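Local coordinates for conserved hypothetical protein MTH1747 (Methanothermobacter thermautotrophicus, PDB 1I36) that is of unknown function but binds NADP through a Rossmann-type domain and structurally resembles 3-hydroxyacid dehydrogenases, at residues V68-A73 and P92-M97; D131-M136 and I145-R150. The protein carries 1 engineered substitution. One frame throughout, in Å; residues are numbered along the deposited sequence.

Contact 1 of 2, residues V68-A73 and P92-M97; sequences VALGAA and PETVRM. With NAP (NADP nicotinamide-adenine-dinucleotide phosphate), chain C.
Leu70 of helix 69-77 reaches across to Thr94 on helix 92-101, and this one leucine carries nearly all of the contact. Its CG sits 3.9 Å from Thr94 CG2, and the two side chains cross at about a right angle. Leu70 has CG anti to its carbonyl carbon (chi1 -78°), which sends the branched end over to the neighbouring helix. There CD1 and CD2 both lie near the threonine methyl, and CD2 also comes 3.8 Å from the Thr94 backbone O and 4.2 Å from Met97 CB.

Thr94 divides its two branches by polarity. CG2 stands anti to the backbone N and faces the leucine, while OG1, on the other branch, hydrogen-bonds Ser91 OG just before the helix. The sulfur end of Met97 leads away, leaving its CB and backbone carbon for Leu70. On the far side of the same helix turn, Arg96 NH1 meets Glu93 OE2 at 3.0 Å. That salt bridge is bent, with the nitrogen standing well above the carboxylate plane.

No hydrogen bond joins the two segments, which bury just 126 Å² between them, near the surface. Further along, Ala98 and Leu101 extend the apolar seam against Leu70 and Ala73. At the start of helix 69-77, Val68 turns to the cofactor instead: its CG1 lies 3.3 Å from N6A of NADP and CG2 3.6 Å from N7A. The arrangement is that of neighbouring helices packed side by side in a Rossmann-type domain, with the adenine end of the NADP pocket bordering one of them.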
ATOM      1  N   VAL A  68     -10.961  13.447 -27.984  1.00 17.28           N
ATOM      2  CA  VAL A  68     -11.214  14.709 -28.702  1.00 18.42           C
ATOM      3  C   VAL A  68     -10.269  15.848 -28.242  1.00 17.59           C
ATOM      4  O   VAL A  68     -10.196  16.880 -28.884  1.00 14.24           O
ATOM      5  CB  VAL A  68     -12.722  15.150 -28.416  1.00 21.15           C
ATOM      6  CG1 VAL A  68     -12.985  16.586 -28.791  1.00 23.88           C
ATOM      7  CG2 VAL A  68     -13.681  14.225 -29.171  1.00 24.96           C
ATOM      8  N   ALA A  69      -9.538  15.630 -27.151  1.00 13.47           N
ATOM      9  CA  ALA A  69      -8.665  16.646 -26.558  1.00 13.22           C
ATOM     10  C   ALA A  69      -7.626  17.279 -27.490  1.00 13.53           C
ATOM     11  O   ALA A  69      -7.476  18.504 -27.514  1.00 11.26           O
ATOM     12  CB  ALA A  69      -7.973  16.059 -25.297  1.00 13.34           C
ATOM     13  N   LEU A  70      -6.915  16.474 -28.269  1.00 11.89           N
ATOM     14  CA  LEU A  70      -5.908  17.057 -29.172  1.00 17.39           C
ATOM     15  C   LEU A  70      -6.555  17.869 -30.274  1.00 16.68           C
ATOM     16  O   LEU A  70      -6.077  18.953 -30.600  1.00 16.34           O
ATOM     17  CB  LEU A  70      -5.002  16.004 -29.798  1.00 14.29           C
ATOM     18  CG  LEU A  70      -3.894  15.455 -28.925  1.00 18.55           C
ATOM     19  CD1 LEU A  70      -3.108  14.394 -29.752  1.00 16.17           C
ATOM     20  CD2 LEU A  70      -2.983  16.592 -28.424  1.00 17.40           C
ATOM     21  N   GLY A  71      -7.638  17.342 -30.853  1.00 18.12           N
ATOM     22  CA  GLY A  71      -8.328  18.079 -31.902  1.00 16.27           C
ATOM     23  C   GLY A  71      -8.877  19.411 -31.408  1.00 17.93           C
ATOM     24  O   GLY A  71      -8.853  20.407 -32.139  1.00 15.01           O
ATOM     25  N   ALA A  72      -9.416  19.421 -30.185  1.00 14.30           N
ATOM     26  CA  ALA A  72      -9.951  20.641 -29.599  1.00 14.79           C
ATOM     27  C   ALA A  72      -8.817  21.651 -29.427  1.00 14.57           C
ATOM     28  O   ALA A  72      -9.005  22.824 -29.683  1.00 13.63           O
ATOM     29  CB  ALA A  72     -10.593  20.339 -28.240  1.00 13.85           C
ATOM     30  N   ALA A  73      -7.650  21.202 -28.955  1.00 12.86           N
ATOM     31  CA  ALA A  73      -6.527  22.118 -28.767  1.00 13.93           C
ATOM     32  C   ALA A  73      -6.020  22.680 -30.108  1.00 15.80           C
ATOM     33  O   ALA A  73      -5.607  23.842 -30.185  1.00 14.83           O
ATOM     34  CB  ALA A  73      -5.379  21.399 -28.028  1.00 12.65           C
ATOM     35  N   PRO A  92       0.176  12.252 -19.618  1.00 11.80           N
ATOM     36  CA  PRO A  92       1.029  13.437 -19.481  1.00 12.91           C
ATOM     37  C   PRO A  92       1.677  13.839 -20.803  1.00 11.98           C
ATOM     38  O   PRO A  92       1.790  15.019 -21.080  1.00 12.40           O
ATOM     39  CB  PRO A  92       2.063  12.998 -18.454  1.00 12.25           C
ATOM     40  CG  PRO A  92       1.213  12.164 -17.480  1.00 14.21           C
ATOM     41  CD  PRO A  92       0.376  11.310 -18.484  1.00 14.99           C
ATOM     42  N   GLU A  93       2.072  12.868 -21.624  1.00 12.11           N
ATOM     43  CA  GLU A  93       2.698  13.220 -22.914  1.00 14.31           C
ATOM     44  C   GLU A  93       1.654  13.834 -23.861  1.00 12.98           C
ATOM     45  O   GLU A  93       1.970  14.762 -24.597  1.00 12.08           O
ATOM     46  CB  GLU A  93       3.408  12.038 -23.576  1.00 13.61           C
ATOM     47  CG  GLU A  93       4.310  12.422 -24.768  1.00 18.18           C
ATOM     48  CD  GLU A  93       5.411  13.462 -24.429  1.00 19.10           C
ATOM     49  OE1 GLU A  93       5.646  14.369 -25.228  1.00 22.22           O
ATOM     50  OE2 GLU A  93       6.072  13.376 -23.390  1.00 21.35           O
ATOM     51  N   THR A  94       0.409  13.354 -23.812  1.00  9.85           N
ATOM     52  CA  THR A  94      -0.656  13.933 -24.652  1.00 11.13           C
ATOM     53  C   THR A  94      -0.905  15.394 -24.234  1.00  9.67           C
ATOM     54  O   THR A  94      -1.141  16.280 -25.093  1.00 11.41           O
ATOM     55  CB  THR A  94      -1.953  13.071 -24.574  1.00  9.92           C
ATOM     56  OG1 THR A  94      -1.599  11.716 -24.811  1.00 12.42           O
ATOM     57  CG2 THR A  94      -2.962  13.465 -25.682  1.00  7.59           C
ATOM     58  N   VAL A  95      -0.827  15.660 -22.921  1.00  9.45           N
ATOM     59  CA  VAL A  95      -0.995  17.008 -22.381  1.00  8.72           C
ATOM     60  C   VAL A  95       0.131  17.929 -22.932  1.00 11.77           C
ATOM     61  O   VAL A  95      -0.131  19.056 -23.388  1.00 14.55           O
ATOM     62  CB  VAL A  95      -0.907  16.991 -20.802  1.00 11.64           C
ATOM     63  CG1 VAL A  95      -1.029  18.401 -20.232  1.00  9.25           C
ATOM     64  CG2 VAL A  95      -2.079  16.147 -20.215  1.00  9.09           C
ATOM     65  N   ARG A  96       1.357  17.425 -22.929  1.00 12.38           N
ATOM     66  CA  ARG A  96       2.508  18.196 -23.410  1.00 13.43           C
ATOM     67  C   ARG A  96       2.309  18.541 -24.899  1.00 15.05           C
ATOM     68  O   ARG A  96       2.641  19.641 -25.331  1.00 14.26           O
ATOM     69  CB  ARG A  96       3.822  17.428 -23.202  1.00 14.84           C
ATOM     70  CG  ARG A  96       4.202  17.192 -21.716  1.00 16.80           C
ATOM     71  CD  ARG A  96       5.600  16.536 -21.543  1.00 15.66           C
ATOM     72  NE  ARG A  96       5.758  16.109 -20.154  1.00 19.05           N
ATOM     73  CZ  ARG A  96       5.549  14.869 -19.717  1.00 18.11           C
ATOM     74  NH1 ARG A  96       5.220  13.910 -20.564  1.00 18.51           N
ATOM     75  NH2 ARG A  96       5.485  14.626 -18.413  1.00 20.42           N
ATOM     76  N   MET A  97       1.743  17.614 -25.675  1.00 14.40           N
ATOM     77  CA  MET A  97       1.478  17.854 -27.096  1.00 13.98           C
ATOM     78  C   MET A  97       0.337  18.842 -27.254  1.00 13.53           C
ATOM     79  O   MET A  97       0.371  19.710 -28.137  1.00 12.57           O
ATOM     80  CB  MET A  97       1.195  16.523 -27.818  1.00 15.03           C
ATOM     81  CG  MET A  97       2.438  15.636 -27.842  1.00 17.55           C
ATOM     82  SD  MET A  97       3.933  16.463 -28.590  1.00 26.21           S
ATOM     83  CE  MET A  97       4.760  16.920 -27.244  1.00 15.70           C
TER
HETATM   84  PA  NAP C1350     -19.304  14.361 -20.760  1.00 29.01           P
HETATM   85  O1A NAP C1350     -18.570  13.310 -21.441  1.00 30.67           O
HETATM   86  O2A NAP C1350     -19.872  14.538 -19.440  1.00 26.74           O
HETATM   87  O5B NAP C1350     -18.978  15.849 -21.446  1.00 26.77           O
HETATM   88  C5B NAP C1350     -18.015  16.188 -22.607  1.00 26.59           C
HETATM   89  C4B NAP C1350     -18.936  17.004 -23.386  1.00 31.01           C
HETATM   90  O4B NAP C1350     -17.858  17.410 -24.523  1.00 29.38           O
HETATM   91  C3B NAP C1350     -19.645  16.677 -24.347  1.00 33.10           C
HETATM   92  O3B NAP C1350     -20.571  17.390 -23.640  1.00 32.72           O
HETATM   93  C2B NAP C1350     -19.833  16.853 -25.802  1.00 29.18           C
HETATM   94  O2B NAP C1350     -20.713  17.375 -26.537  1.00 29.84           O
HETATM   95  C1B NAP C1350     -18.588  17.510 -25.802  1.00 29.40           C
HETATM   96  N9A NAP C1350     -17.757  17.120 -26.958  1.00 29.95           N
HETATM   97  C8A NAP C1350     -17.369  15.942 -27.605  1.00 29.59           C
HETATM   98  N7A NAP C1350     -16.646  16.190 -28.674  1.00 33.26           N
HETATM   99  C5A NAP C1350     -16.538  17.565 -28.746  1.00 31.73           C
HETATM  100  C6A NAP C1350     -15.889  18.451 -29.668  1.00 34.19           C
HETATM  101  N6A NAP C1350     -15.213  18.000 -30.726  1.00 36.47           N
HETATM  102  N1A NAP C1350     -15.981  19.817 -29.437  1.00 35.71           N
HETATM  103  C2A NAP C1350     -16.674  20.298 -28.364  1.00 33.62           C
HETATM  104  N3A NAP C1350     -17.313  19.526 -27.463  1.00 32.93           N
HETATM  105  C4A NAP C1350     -17.198  18.153 -27.710  1.00 32.04           C
HETATM  106  O3  NAP C1350     -17.808  14.360 -20.020  1.00 25.12           O
HETATM  107  PN  NAP C1350     -17.219  14.903 -18.522  1.00 24.55           P
HETATM  108  O1N NAP C1350     -17.573  13.887 -17.474  1.00 22.76           O
HETATM  109  O2N NAP C1350     -17.781  16.254 -18.421  1.00 21.10           O
HETATM  110  O5D NAP C1350     -15.645  15.076 -18.537  1.00 25.47           O
HETATM  111  C5D NAP C1350     -14.993  16.022 -19.422  1.00 25.55           C
HETATM  112  C4D NAP C1350     -13.498  15.765 -19.372  1.00 21.70           C
HETATM  113  O4D NAP C1350     -12.882  15.798 -18.049  1.00 23.77           O
HETATM  114  C3D NAP C1350     -13.062  14.395 -19.949  1.00 24.37           C
HETATM  115  O3D NAP C1350     -11.835  14.411 -20.746  1.00 22.99           O
HETATM  116  C2D NAP C1350     -12.909  13.496 -18.769  1.00 22.70           C
HETATM  117  O2D NAP C1350     -12.036  12.427 -18.990  1.00 21.42           O
HETATM  118  C1D NAP C1350     -12.442  14.487 -17.679  1.00 23.93           C
HETATM  119  N1N NAP C1350     -12.774  14.078 -16.305  1.00 26.91           N
HETATM  120  C2N NAP C1350     -14.110  13.889 -15.927  1.00 31.01           C
HETATM  121  C3N NAP C1350     -14.325  13.503 -14.561  1.00 31.01           C
HETATM  122  C7N NAP C1350     -15.661  13.278 -14.034  1.00 35.19           C
HETATM  123  O7N NAP C1350     -15.830  12.952 -12.844  1.00 41.16           O
HETATM  124  N7N NAP C1350     -16.768  13.418 -14.807  1.00 32.67           N
HETATM  125  C4N NAP C1350     -13.216  13.345 -13.702  1.00 30.86           C
HETATM  126  C5N NAP C1350     -11.933  13.531 -14.092  1.00 30.93           C
HETATM  127  C6N NAP C1350     -11.712  13.901 -15.393  1.00 29.24           C
HETATM  128  P2B NAP C1350     -21.818  16.262 -27.092  1.00 30.68           P
HETATM  129  O1X NAP C1350     -22.712  15.827 -25.965  1.00 31.35           O
HETATM  130  O2X NAP C1350     -22.480  17.070 -28.079  1.00 26.78           O
HETATM  131  O3X NAP C1350     -21.046  15.128 -27.558  1.00 33.56           O

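Contact 2 of 2, residues D131-M136 and I145-R150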
ATOM      1  N   ASP A 131       1.429  29.414 -16.110  1.00 18.85           N
ATOM      2  CA  ASP A 131       0.212  30.167 -15.910  1.00 18.87           C
ATOM      3  C   ASP A 131      -0.763  29.521 -14.935  1.00 17.18           C
ATOM      4  O   ASP A 131      -1.925  29.951 -14.852  1.00 16.16           O
ATOM      5  CB  ASP A 131      -0.473  30.323 -17.257  1.00 22.16           C
ATOM      6  CG  ASP A 131       0.438  31.003 -18.282  1.00 26.45           C
ATOM      7  OD1 ASP A 131       0.553  32.240 -18.205  1.00 28.23           O
ATOM      8  OD2 ASP A 131       1.070  30.282 -19.100  1.00 28.24           O
ATOM      9  N   ALA A 132      -0.312  28.503 -14.200  1.00 16.82           N
ATOM     10  CA  ALA A 132      -1.203  27.802 -13.255  1.00 16.36           C
ATOM     11  C   ALA A 132      -1.744  28.735 -12.154  1.00 18.39           C
ATOM     12  O   ALA A 132      -2.935  28.666 -11.752  1.00 15.25           O
ATOM     13  CB  ALA A 132      -0.451  26.579 -12.637  1.00 14.97           C
ATOM     14  N   GLU A 133      -0.865  29.602 -11.653  1.00 18.56           N
ATOM     15  CA  GLU A 133      -1.240  30.576 -10.631  1.00 23.43           C
ATOM     16  C   GLU A 133      -2.349  31.487 -11.130  1.00 23.36           C
ATOM     17  O   GLU A 133      -3.237  31.878 -10.374  1.00 21.48           O
ATOM     18  CB  GLU A 133      -0.050  31.458 -10.272  1.00 29.58           C
ATOM     19  CG  GLU A 133       1.018  30.809  -9.442  1.00 36.92           C
ATOM     20  CD  GLU A 133       2.039  31.842  -8.974  1.00 45.08           C
ATOM     21  OE1 GLU A 133       1.616  32.875  -8.389  1.00 46.24           O
ATOM     22  OE2 GLU A 133       3.252  31.641  -9.223  1.00 49.50           O
ATOM     23  N   GLU A 134      -2.323  31.805 -12.418  1.00 22.77           N
ATOM     24  CA  GLU A 134      -3.342  32.670 -12.994  1.00 23.43           C
ATOM     25  C   GLU A 134      -4.709  31.957 -13.047  1.00 23.09           C
ATOM     26  O   GLU A 134      -5.751  32.568 -12.770  1.00 21.87           O
ATOM     27  CB  GLU A 134      -2.885  33.152 -14.371  1.00 25.58           C
ATOM     28  CG  GLU A 134      -3.805  34.153 -15.077  1.00 34.17           C
ATOM     29  CD  GLU A 134      -3.983  35.480 -14.351  1.00 38.97           C
ATOM     30  OE1 GLU A 134      -3.047  35.912 -13.618  1.00 41.48           O
ATOM     31  OE2 GLU A 134      -5.071  36.084 -14.525  1.00 39.88           O
ATOM     32  N   PHE A 135      -4.699  30.653 -13.340  1.00 19.43           N
ATOM     33  CA  PHE A 135      -5.926  29.853 -13.370  1.00 15.99           C
ATOM     34  C   PHE A 135      -6.455  29.769 -11.919  1.00 15.38           C
ATOM     35  O   PHE A 135      -7.651  29.829 -11.683  1.00 13.87           O
ATOM     36  CB  PHE A 135      -5.568  28.449 -13.883  1.00 14.72           C
ATOM     37  CG  PHE A 135      -6.674  27.418 -13.729  1.00 17.22           C
ATOM     38  CD1 PHE A 135      -7.957  27.658 -14.213  1.00 16.33           C
ATOM     39  CD2 PHE A 135      -6.418  26.203 -13.099  1.00 15.90           C
ATOM     40  CE1 PHE A 135      -8.957  26.715 -14.071  1.00 16.49           C
ATOM     41  CE2 PHE A 135      -7.399  25.257 -12.958  1.00 15.06           C
ATOM     42  CZ  PHE A 135      -8.676  25.501 -13.436  1.00 16.33           C
ATOM     43  N   MET A 136      -5.535  29.645 -10.960  1.00 16.98           N
ATOM     44  CA  MET A 136      -5.880  29.520  -9.540  1.00 17.46           C
ATOM     45  C   MET A 136      -6.661  30.728  -8.984  1.00 18.84           C
ATOM     46  O   MET A 136      -7.349  30.615  -7.968  1.00 18.47           O
ATOM     47  CB  MET A 136      -4.634  29.230  -8.703  1.00 16.67           C
ATOM     48  CG  MET A 136      -4.966  28.681  -7.287  1.00 20.96           C
ATOM     49  SD  MET A 136      -3.512  28.280  -6.325  1.00 25.63           S
ATOM     50  CE  MET A 136      -4.158  28.409  -4.628  1.00 28.74           C
ATOM     51  N   ILE A 145      -8.716  25.187  -6.498  1.00 17.22           N
ATOM     52  CA  ILE A 145      -7.516  24.859  -7.279  1.00 14.75           C
ATOM     53  C   ILE A 145      -6.253  25.015  -6.423  1.00 14.20           C
ATOM     54  O   ILE A 145      -6.183  25.866  -5.540  1.00 11.36           O
ATOM     55  CB  ILE A 145      -7.412  25.826  -8.504  1.00 16.44           C
ATOM     56  CG1 ILE A 145      -8.638  25.660  -9.416  1.00 12.88           C
ATOM     57  CG2 ILE A 145      -6.118  25.515  -9.320  1.00 15.40           C
ATOM     58  CD1 ILE A 145      -9.041  26.965 -10.213  1.00 14.24           C
ATOM     59  N   GLU A 146      -5.271  24.174  -6.695  1.00 14.24           N
ATOM     60  CA  GLU A 146      -3.996  24.207  -6.010  1.00 15.86           C
ATOM     61  C   GLU A 146      -2.937  23.977  -7.100  1.00 16.54           C
ATOM     62  O   GLU A 146      -3.111  23.123  -7.974  1.00 14.32           O
ATOM     63  CB  GLU A 146      -3.939  23.088  -4.969  1.00 16.94           C
ATOM     64  CG  GLU A 146      -2.604  22.907  -4.340  1.00 26.36           C
ATOM     65  CD  GLU A 146      -2.630  21.793  -3.315  1.00 30.37           C
ATOM     66  OE1 GLU A 146      -2.694  20.614  -3.727  1.00 31.32           O
ATOM     67  OE2 GLU A 146      -2.617  22.109  -2.104  1.00 30.13           O
ATOM     68  N   VAL A 147      -1.863  24.754  -7.057  1.00 15.74           N
ATOM     69  CA  VAL A 147      -0.781  24.637  -8.041  1.00 17.45           C
ATOM     70  C   VAL A 147       0.213  23.555  -7.611  1.00 19.13           C
ATOM     71  O   VAL A 147       0.585  23.495  -6.459  1.00 18.57           O
ATOM     72  CB  VAL A 147       0.011  25.980  -8.190  1.00 18.30           C
ATOM     73  CG1 VAL A 147       1.250  25.801  -9.165  1.00 17.19           C
ATOM     74  CG2 VAL A 147      -0.913  27.068  -8.701  1.00 19.91           C
ATOM     75  N   ARG A 148       0.616  22.688  -8.529  1.00 16.15           N
ATOM     76  CA  ARG A 148       1.608  21.646  -8.225  1.00 20.41           C
ATOM     77  C   ARG A 148       2.556  21.572  -9.414  1.00 19.92           C
ATOM     78  O   ARG A 148       2.195  22.005 -10.508  1.00 19.16           O
ATOM     79  CB  ARG A 148       0.923  20.271  -8.062  1.00 20.62           C
ATOM     80  CG  ARG A 148       0.026  20.148  -6.840  1.00 22.40           C
ATOM     81  CD  ARG A 148       0.867  19.942  -5.604  1.00 24.52           C
ATOM     82  NE  ARG A 148       0.088  19.902  -4.366  1.00 26.90           N
ATOM     83  CZ  ARG A 148       0.591  19.508  -3.201  1.00 26.68           C
ATOM     84  NH1 ARG A 148       1.862  19.124  -3.128  1.00 26.97           N
ATOM     85  NH2 ARG A 148      -0.158  19.537  -2.104  1.00 26.63           N
ATOM     86  N   GLY A 149       3.730  20.973  -9.226  1.00 17.35           N
ATOM     87  CA  GLY A 149       4.663  20.830 -10.325  1.00 19.32           C
ATOM     88  C   GLY A 149       5.138  22.155 -10.903  1.00 20.79           C
ATOM     89  O   GLY A 149       5.093  23.185 -10.219  1.00 19.33           O
ATOM     90  N   ARG A 150       5.588  22.142 -12.157  1.00 19.56           N
ATOM     91  CA  ARG A 150       6.083  23.365 -12.793  1.00 22.75           C
ATOM     92  C   ARG A 150       5.609  23.552 -14.237  1.00 19.97           C
ATOM     93  O   ARG A 150       5.442  24.666 -14.690  1.00 22.00           O
ATOM     94  CB  ARG A 150       7.616  23.346 -12.833  1.00 28.33           C
ATOM     95  CG  ARG A 150       8.300  23.265 -11.485  1.00 35.43           C
ATOM     96  CD  ARG A 150       9.820  23.245 -11.650  1.00 41.73           C
ATOM     97  NE  ARG A 150      10.293  22.096 -12.431  1.00 45.15           N
ATOM     98  CZ  ARG A 150      11.568  21.893 -12.769  1.00 49.43           C
ATOM     99  NH1 ARG A 150      12.510  22.763 -12.397  1.00 49.48           N
ATOM    100  NH2 ARG A 150      11.906  20.825 -13.487  1.00 49.76           N
TER
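Ile145 points its CD1 at one face of the Phe135 ring, a CH-pi contact 3.7 Å from the ring centroid and 17° off the normal. Phe135 has CG anti to its backbone N (chi1 169°), which swings the ring toward the strand although its CB starts off to one side. CG1 of Ile145 lies 3.8 Å from Phe135 CE2, CG2 sits by CD2 and CE2, and CD1 also approaches the Phe135 backbone O. The ring is buried, and Val85, Val108 and Ala110 of strands 83-86 and 106-112, and Ala127 of strand 124-128, touch it as well. Replacing Phe135 by an alanine would take away the ring face on which Ile145 CD1 rests and is likely to open a gap between helix and sheet.

Met136 can be followed outward atom by atom. Its CB lies 4.0 Å from Ile145 CG2; CG, anti to the backbone N, stays near that methyl and comes 3.5 Å from Ile145 O. The chain is extended beyond CG, running past Ile145 in the opposite direction. SD then meets Val147 CG2 at 3.7 Å, and CE ends 3.4 Å from Ile145 O. One helix turn earlier, Ala132 CB packs against both methyls of Val147.

On the other face of the strand, Arg148 grips Glu146 OE1 side-on with NE and NH2, both from the same face of the carboxylate plane; NE is at 2.9 Å. Arg148 NH1 continues to Glu191 and Asp188 of the second subunit. Helix 132-136 and strand 145-147 run nearly antiparallel, at 160°, as helix and returning strand of the beta-alpha-beta unit 124-128, 132-136, 144-147 at the sheet edge.

How the contacts relate
Contact 1 closes before contact 2 opens along the chain. Their centres lie about 18 Å apart, and the nearest atoms are about 10 Å from each other, so they do not touch. Both lie in the nucleotide-binding domain, built around one mixed sheet. The helices of contact 1 follow strands 59-62 and 83-86 in its middle, whereas contact 2 brings in the edge strand 144-147. Strand 106-112 links the two regions: Val95 from helix 92-101 and Phe135 from helix 132-136 both pack on it. Contact 1 borders the adenine end of NADP, while contact 2 lies farther from the cofactor and has Arg148 at the subunit interface.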